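Ribulose-1,5-bisphosphate carboxylase/oxygenase large subunit (Rhodopseudomonas palustris, PDB 3QFW) belongs to the Rubisco-like proteins, TIM-barrel relatives of ribulose-bisphosphate carboxylase, and is probably a magnesium-dependent enzyme. Local coordinates at residues B[26-29]-B[30-34]; B[354-357]-B[358-361]; B[326-329]-B[330-334]. All blocks are in the same frame, centred on the assembly; numbering follows the deposited sequence.

Contact 1: B[26-29]-B[30-34]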
# COMPACT_ATOMS: atom_id res chain seq x y z
N LEU B 26 -14.32 -9.37 19.48
CA LEU B 26 -15.49 -9.71 18.67
C LEU B 26 -15.67 -8.69 17.55
O LEU B 26 -15.93 -9.05 16.40
CB LEU B 26 -16.75 -9.73 19.54
CG LEU B 26 -17.92 -10.52 18.95
CD1 LEU B 26 -17.62 -12.01 18.97
CD2 LEU B 26 -19.21 -10.22 19.71
N ALA B 27 -15.54 -7.42 17.90
CA ALA B 27 -15.67 -6.34 16.93
C ALA B 27 -14.65 -6.50 15.80
O ALA B 27 -14.95 -6.23 14.63
CB ALA B 27 -15.52 -4.99 17.62
N LEU B 28 -13.45 -6.94 16.17
CA LEU B 28 -12.40 -7.23 15.20
C LEU B 28 -12.83 -8.37 14.26
O LEU B 28 -12.66 -8.28 13.04
CB LEU B 28 -11.10 -7.59 15.91
CG LEU B 28 -10.05 -8.34 15.08
CD1 LEU B 28 -9.62 -7.51 13.88
CD2 LEU B 28 -8.85 -8.72 15.93
N ALA B 29 -13.39 -9.43 14.83
CA ALA B 29 -13.86 -10.55 14.02
C ALA B 29 -14.86 -10.09 12.97
O ALA B 29 -14.80 -10.51 11.81
CB ALA B 29 -14.47 -11.64 14.90
N ILE B 30 -15.78 -9.21 13.39
CA ILE B 30 -16.76 -8.61 12.49
C ILE B 30 -16.13 -7.71 11.43
O ILE B 30 -16.40 -7.87 10.24
CB ILE B 30 -17.81 -7.76 13.28
CG1 ILE B 30 -18.52 -8.61 14.33
CG2 ILE B 30 -18.82 -7.17 12.33
CD1 ILE B 30 -19.31 -9.75 13.76
N GLU B 31 -15.30 -6.77 11.87
CA GLU B 31 -14.65 -5.81 10.96
C GLU B 31 -13.95 -6.48 9.78
O GLU B 31 -13.97 -5.96 8.66
CB GLU B 31 -13.64 -4.95 11.72
CG GLU B 31 -14.24 -3.98 12.72
CD GLU B 31 -14.55 -2.62 12.13
OE1 GLU B 31 -14.69 -2.51 10.89
OE2 GLU B 31 -14.65 -1.65 12.91
N GLN B 32 -13.32 -7.63 10.03
CA GLN B 32 -12.55 -8.32 9.00
C GLN B 32 -13.36 -9.45 8.39
O GLN B 32 -12.81 -10.39 7.81
CB GLN B 32 -11.24 -8.85 9.56
CG GLN B 32 -10.30 -7.75 10.04
CD GLN B 32 -10.11 -6.64 9.01
OE1 GLN B 32 -10.02 -5.47 9.36
NE2 GLN B 32 -10.03 -7.02 7.74
N SER B 33 -14.68 -9.34 8.51
CA SER B 33 -15.58 -10.33 7.97
C SER B 33 -16.73 -9.65 7.23
O SER B 33 -16.57 -9.13 6.12
CB SER B 33 -16.16 -11.18 9.10
OG SER B 33 -16.86 -12.28 8.57
N VAL B 34 -17.88 -9.65 7.87
CA VAL B 34 -19.10 -9.14 7.25
C VAL B 34 -19.22 -7.64 7.43
O VAL B 34 -19.86 -6.97 6.62
CB VAL B 34 -20.32 -9.81 7.87
CG1 VAL B 34 -20.32 -11.29 7.54
CG2 VAL B 34 -20.33 -9.58 9.38
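The carbonyls of L26, A27 and L28 accept the amides of I30, E31 and Q32 in three successive i-to-i+4 hydrogen bonds that form the closing turn of helix 18-31, with I30 N 3.0 Å from L26 O, E31 N 2.8 Å from A27 O and Q32 N 3.1 Å from L28 O. Among the side chains, L28 and Q32 meet through methyl and methylene: L28 CD1 sits 3.9 Å from Q32 CG, the two chains crossing at a slant. L28 carries its CG anti to the backbone N (chi1 162°), whereas the Q32 chain leaves beside its own N (chi1 -63°) and bends at chi2. The buried Q32 amide is held at both ends, OE1 by the hydroxyl of S91 and NE2 by the carbonyl of M86, which should fix its rotation. E31 folds back along the helix, its CG 3.0 Å from A27 O before the carboxylate turns outward, and I30 CG1 lies 3.3 Å from L26 O. The helix ends at Q32, where the backbone leaves helical torsions: S33 N does not continue the series to A29 O but bonds to I30 O instead, at 2.8 Å, while S33 CB rests 3.1 Å from A29 O. L28 packs on Y12, I14 and I69, and A29 also on I69, so this face of the helix lies on strands 8-15 and 64-71. E31 and V34 touch F290 and P140 of the second subunit. A helix laid over an antiparallel sheet, with its C-terminal end beside the partner subunit, fits the N-terminal alpha/beta domain of the Rubisco family.

Contact 2: B[354-357]-B[358-361]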
# COMPACT_ATOMS: atom_id res chain seq x y z
N THR B 354 36.51 -0.11 -5.13
CA THR B 354 36.75 -1.52 -5.41
C THR B 354 37.57 -2.15 -4.30
O THR B 354 37.29 -3.27 -3.88
CB THR B 354 37.45 -1.72 -6.77
OG1 THR B 354 36.62 -1.19 -7.82
CG2 THR B 354 37.71 -3.19 -7.04
N GLU B 355 38.58 -1.43 -3.82
CA GLU B 355 39.41 -1.92 -2.72
C GLU B 355 38.60 -2.16 -1.45
O GLU B 355 38.69 -3.23 -0.84
CB GLU B 355 40.56 -0.95 -2.44
CG GLU B 355 41.37 -1.30 -1.20
CD GLU B 355 42.40 -0.24 -0.87
OE1 GLU B 355 42.44 0.79 -1.57
OE2 GLU B 355 43.18 -0.43 0.10
N GLN B 356 37.80 -1.17 -1.06
CA GLN B 356 37.00 -1.26 0.15
C GLN B 356 35.88 -2.29 0.02
O GLN B 356 35.50 -2.92 1.01
CB GLN B 356 36.43 0.11 0.54
CG GLN B 356 37.49 1.16 0.86
CD GLN B 356 38.49 0.70 1.90
OE1 GLN B 356 38.22 -0.22 2.68
NE2 GLN B 356 39.66 1.34 1.93
N ALA B 357 35.36 -2.45 -1.19
CA ALA B 357 34.34 -3.46 -1.47
C ALA B 357 34.92 -4.87 -1.35
O ALA B 357 34.30 -5.78 -0.81
CB ALA B 357 33.78 -3.27 -2.85
N SER B 358 36.13 -5.04 -1.88
CA SER B 358 36.81 -6.32 -1.78
C SER B 358 37.03 -6.66 -0.32
O SER B 358 36.86 -7.80 0.09
CB SER B 358 38.15 -6.27 -2.52
OG SER B 358 37.97 -6.02 -3.90
N ARG B 359 37.40 -5.65 0.46
CA ARG B 359 37.63 -5.81 1.89
C ARG B 359 36.41 -6.44 2.53
O ARG B 359 36.50 -7.41 3.28
CB ARG B 359 37.91 -4.46 2.53
CG ARG B 359 39.33 -4.29 3.03
CD ARG B 359 39.51 -4.95 4.39
NE ARG B 359 40.91 -5.03 4.78
CZ ARG B 359 41.63 -4.01 5.22
NH1 ARG B 359 41.09 -2.81 5.34
NH2 ARG B 359 42.90 -4.19 5.55
N PHE B 360 35.24 -5.86 2.24
CA PHE B 360 33.99 -6.35 2.79
C PHE B 360 33.70 -7.77 2.31
O PHE B 360 33.44 -8.67 3.11
CB PHE B 360 32.84 -5.43 2.40
CG PHE B 360 31.51 -5.87 2.91
CD1 PHE B 360 31.02 -5.40 4.12
CD2 PHE B 360 30.73 -6.75 2.17
CE1 PHE B 360 29.79 -5.81 4.59
CE2 PHE B 360 29.49 -7.16 2.64
CZ PHE B 360 29.03 -6.70 3.85
N VAL B 361 33.72 -7.94 1.00
CA VAL B 361 33.47 -9.24 0.40
C VAL B 361 34.37 -10.33 1.00
O VAL B 361 33.89 -11.42 1.33
CB VAL B 361 33.65 -9.18 -1.12
CG1 VAL B 361 33.80 -10.58 -1.71
CG2 VAL B 361 32.50 -8.43 -1.76
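T354 O is gripped twice by S358: the backbone N lies 2.9 Å away and the hydroxyl OG 2.8 Å, and the two donors arrive from opposite faces of the carbonyl plane. The second bond depends on the serine torsion, since chi1 of -62° sets OG beside its own N and turns it back down the helix. The hydroxyl thus gives its proton to the backbone one turn earlier, and both bonds draw on a single carbonyl oxygen. Three ordinary helical bonds carry the ladder onward, from R359 N to E355 O, F360 N to Q356 O and V361 N to A357 O. The last is almost straight, 176° at 2.9 Å, and V361 CG2 also rests against A357 O at 3.3 Å. On the outer side R359 CB approaches Q356 O at 3.2 Å, and Q356 OE1 lies a loose 4.2 Å from R359 CG, beyond which the arginine leads away. E355 OE2 and R359 NH1 remain 6.1 Å apart, too far for a salt bridge, although their opposite charges may attract weakly; E355 has a long, weak ion pair with R352. At the start of the segment T354 OG1 is bonded to the carbonyl of Q154, which ties this turn to helix 145-157. The opposite end of the contact looks inward: F360 packs on I322, L324 and T134, and V361 on V160 and T134. Helix 353-366 therefore lies against strand 133-138 of the barrel, next to helices 145-157 and 327-334.

Contact 3: B[326-329]-B[330-334]. With SO4 (sulfate ion), chain G.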
# COMPACT_ATOMS: atom_id res chain seq x y z
N ARG B 326 30.97 -4.55 11.46
CA ARG B 326 29.70 -5.17 11.83
C ARG B 326 29.56 -6.59 11.27
O ARG B 326 28.73 -7.36 11.73
CB ARG B 326 28.51 -4.34 11.34
CG ARG B 326 28.45 -2.90 11.83
CD ARG B 326 27.97 -2.77 13.27
NE ARG B 326 26.81 -3.60 13.57
CZ ARG B 326 25.54 -3.20 13.47
NH1 ARG B 326 25.26 -1.97 13.05
NH2 ARG B 326 24.56 -4.04 13.77
N VAL B 327 30.37 -6.91 10.27
CA VAL B 327 30.22 -8.16 9.53
C VAL B 327 30.17 -9.44 10.39
O VAL B 327 29.25 -10.24 10.25
CB VAL B 327 31.29 -8.30 8.42
CG1 VAL B 327 31.44 -9.76 8.00
CG2 VAL B 327 30.94 -7.42 7.24
N ASN B 328 31.14 -9.65 11.27
CA ASN B 328 31.10 -10.86 12.09
C ASN B 328 29.89 -10.93 13.02
O ASN B 328 29.23 -11.97 13.12
CB ASN B 328 32.42 -11.06 12.87
CG ASN B 328 33.58 -11.37 11.95
OD1 ASN B 328 33.39 -11.74 10.79
ND2 ASN B 328 34.80 -11.21 12.47
N GLU B 329 29.59 -9.82 13.69
CA GLU B 329 28.36 -9.68 14.47
C GLU B 329 27.14 -10.16 13.68
O GLU B 329 26.37 -11.01 14.14
CB GLU B 329 28.14 -8.22 14.91
CG GLU B 329 26.76 -7.96 15.56
CD GLU B 329 26.32 -6.50 15.52
OE1 GLU B 329 27.14 -5.63 15.16
OE2 GLU B 329 25.14 -6.22 15.85
N LEU B 330 26.97 -9.62 12.48
CA LEU B 330 25.75 -9.92 11.73
C LEU B 330 25.70 -11.36 11.25
O LEU B 330 24.63 -11.95 11.14
CB LEU B 330 25.57 -8.93 10.57
CG LEU B 330 25.27 -7.51 11.05
CD1 LEU B 330 25.22 -6.56 9.87
CD2 LEU B 330 23.95 -7.47 11.82
N LEU B 331 26.86 -11.94 10.94
CA LEU B 331 26.89 -13.33 10.52
C LEU B 331 26.70 -14.26 11.70
O LEU B 331 26.15 -15.35 11.55
CB LEU B 331 28.18 -13.64 9.77
CG LEU B 331 28.24 -13.22 8.29
CD1 LEU B 331 26.88 -12.99 7.69
CD2 LEU B 331 29.12 -12.01 8.09
N ARG B 332 27.14 -13.83 12.88
CA ARG B 332 26.83 -14.57 14.10
C ARG B 332 25.32 -14.50 14.34
O ARG B 332 24.68 -15.49 14.68
CB ARG B 332 27.57 -14.00 15.30
CG ARG B 332 29.07 -14.32 15.31
CD ARG B 332 29.83 -13.51 16.37
NE ARG B 332 31.28 -13.58 16.16
CZ ARG B 332 32.10 -12.54 16.23
NH1 ARG B 332 31.64 -11.33 16.51
NH2 ARG B 332 33.39 -12.70 16.00
N PHE B 333 24.77 -13.30 14.17
CA PHE B 333 23.36 -13.08 14.42
C PHE B 333 22.47 -13.88 13.47
O PHE B 333 21.56 -14.59 13.89
CB PHE B 333 23.01 -11.60 14.30
CG PHE B 333 21.61 -11.28 14.76
CD1 PHE B 333 21.34 -11.16 16.11
CD2 PHE B 333 20.58 -11.14 13.85
CE1 PHE B 333 20.06 -10.88 16.55
CE2 PHE B 333 19.30 -10.86 14.27
CZ PHE B 333 19.03 -10.73 15.62
N TYR B 334 22.75 -13.75 12.17
CA TYR B 334 21.86 -14.30 11.15
C TYR B 334 22.25 -15.67 10.64
O TYR B 334 21.46 -16.34 9.99
CB TYR B 334 21.78 -13.33 9.96
CG TYR B 334 21.02 -12.05 10.23
CD1 TYR B 334 19.64 -12.05 10.37
CD2 TYR B 334 21.69 -10.83 10.32
CE1 TYR B 334 18.93 -10.88 10.60
CE2 TYR B 334 20.99 -9.64 10.56
CZ TYR B 334 19.60 -9.68 10.70
OH TYR B 334 18.88 -8.52 10.93
S SO4 G . 34.77 -8.77 15.56
O1 SO4 G . 34.76 -8.60 14.11
O2 SO4 G . 35.45 -7.62 16.16
O3 SO4 G . 35.46 -9.99 15.93
O4 SO4 G . 33.39 -8.85 16.05
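The guanidinium of R332 has N328 CB over one face, 3.5 Å above its plane and offset toward the rim, and a sulfate at its edge. R332 NH1 donates to sulfate O4 at 3.1 Å, with an angle of 162°, while NH2 makes a weak bond of 3.4 Å to O3. This ion probably comes from the crystallisation liquor. The arginine chain is extended from CG to NE, which carries the group back past N328. At the far end of the helix F333 CD2 stands 3.4 Å above the centre of the Y334 ring, and the F333 ring also meets that of Y286, their planes inclined at about 45°. R326 takes the E329 carboxylate side-on: NE meets the syn side of OE1 at 2.6 Å, 32° out of the carboxylate plane, and NH2 reaches OE2 from above that plane at 3.1 Å. The arginine, bent at chi2 and chi3, also brings NH2 to 4.0 Å from L330 CD2, while E329 OE2 has a second partner in the hydroxyl of Y286. Swapping R326 for an alanine would probably leave the E329 carboxylate without its charged mate, more able to turn, and strip cover from L330 CD2. V327 and L331 lie side by side; the modelled position of L331 CD2 is doubtful. L330 and L331 pack on L340, and V327 on F360. Standing between strands 315-319 and 339-341, helix 327-334 is the helical arm of a beta-alpha-beta crossover, the unit from which a TIM barrel is built.

In the fold
Contact 1 comes first along the chain, on helix 18-31 beside the N-terminal antiparallel sheet; contact 3 follows on helix 327-334 and contact 2 on helix 353-366, both in the outer helical layer of the barrel. Contact 1 is remote: its centre lies about 53 Å from that of contact 2, on the opposite side of the chain's centre, and about 42 Å from that of contact 3. Contacts 2 and 3 are neighbours, their centres about 17 Å apart, and pack directly where F360 CE1 meets V327 CG2 at 3.3 Å. Two adjacent barrel helices are thus joined; contact 1 belongs to the N-terminal domain, whose helix end meets F290 and P140 of the second subunit.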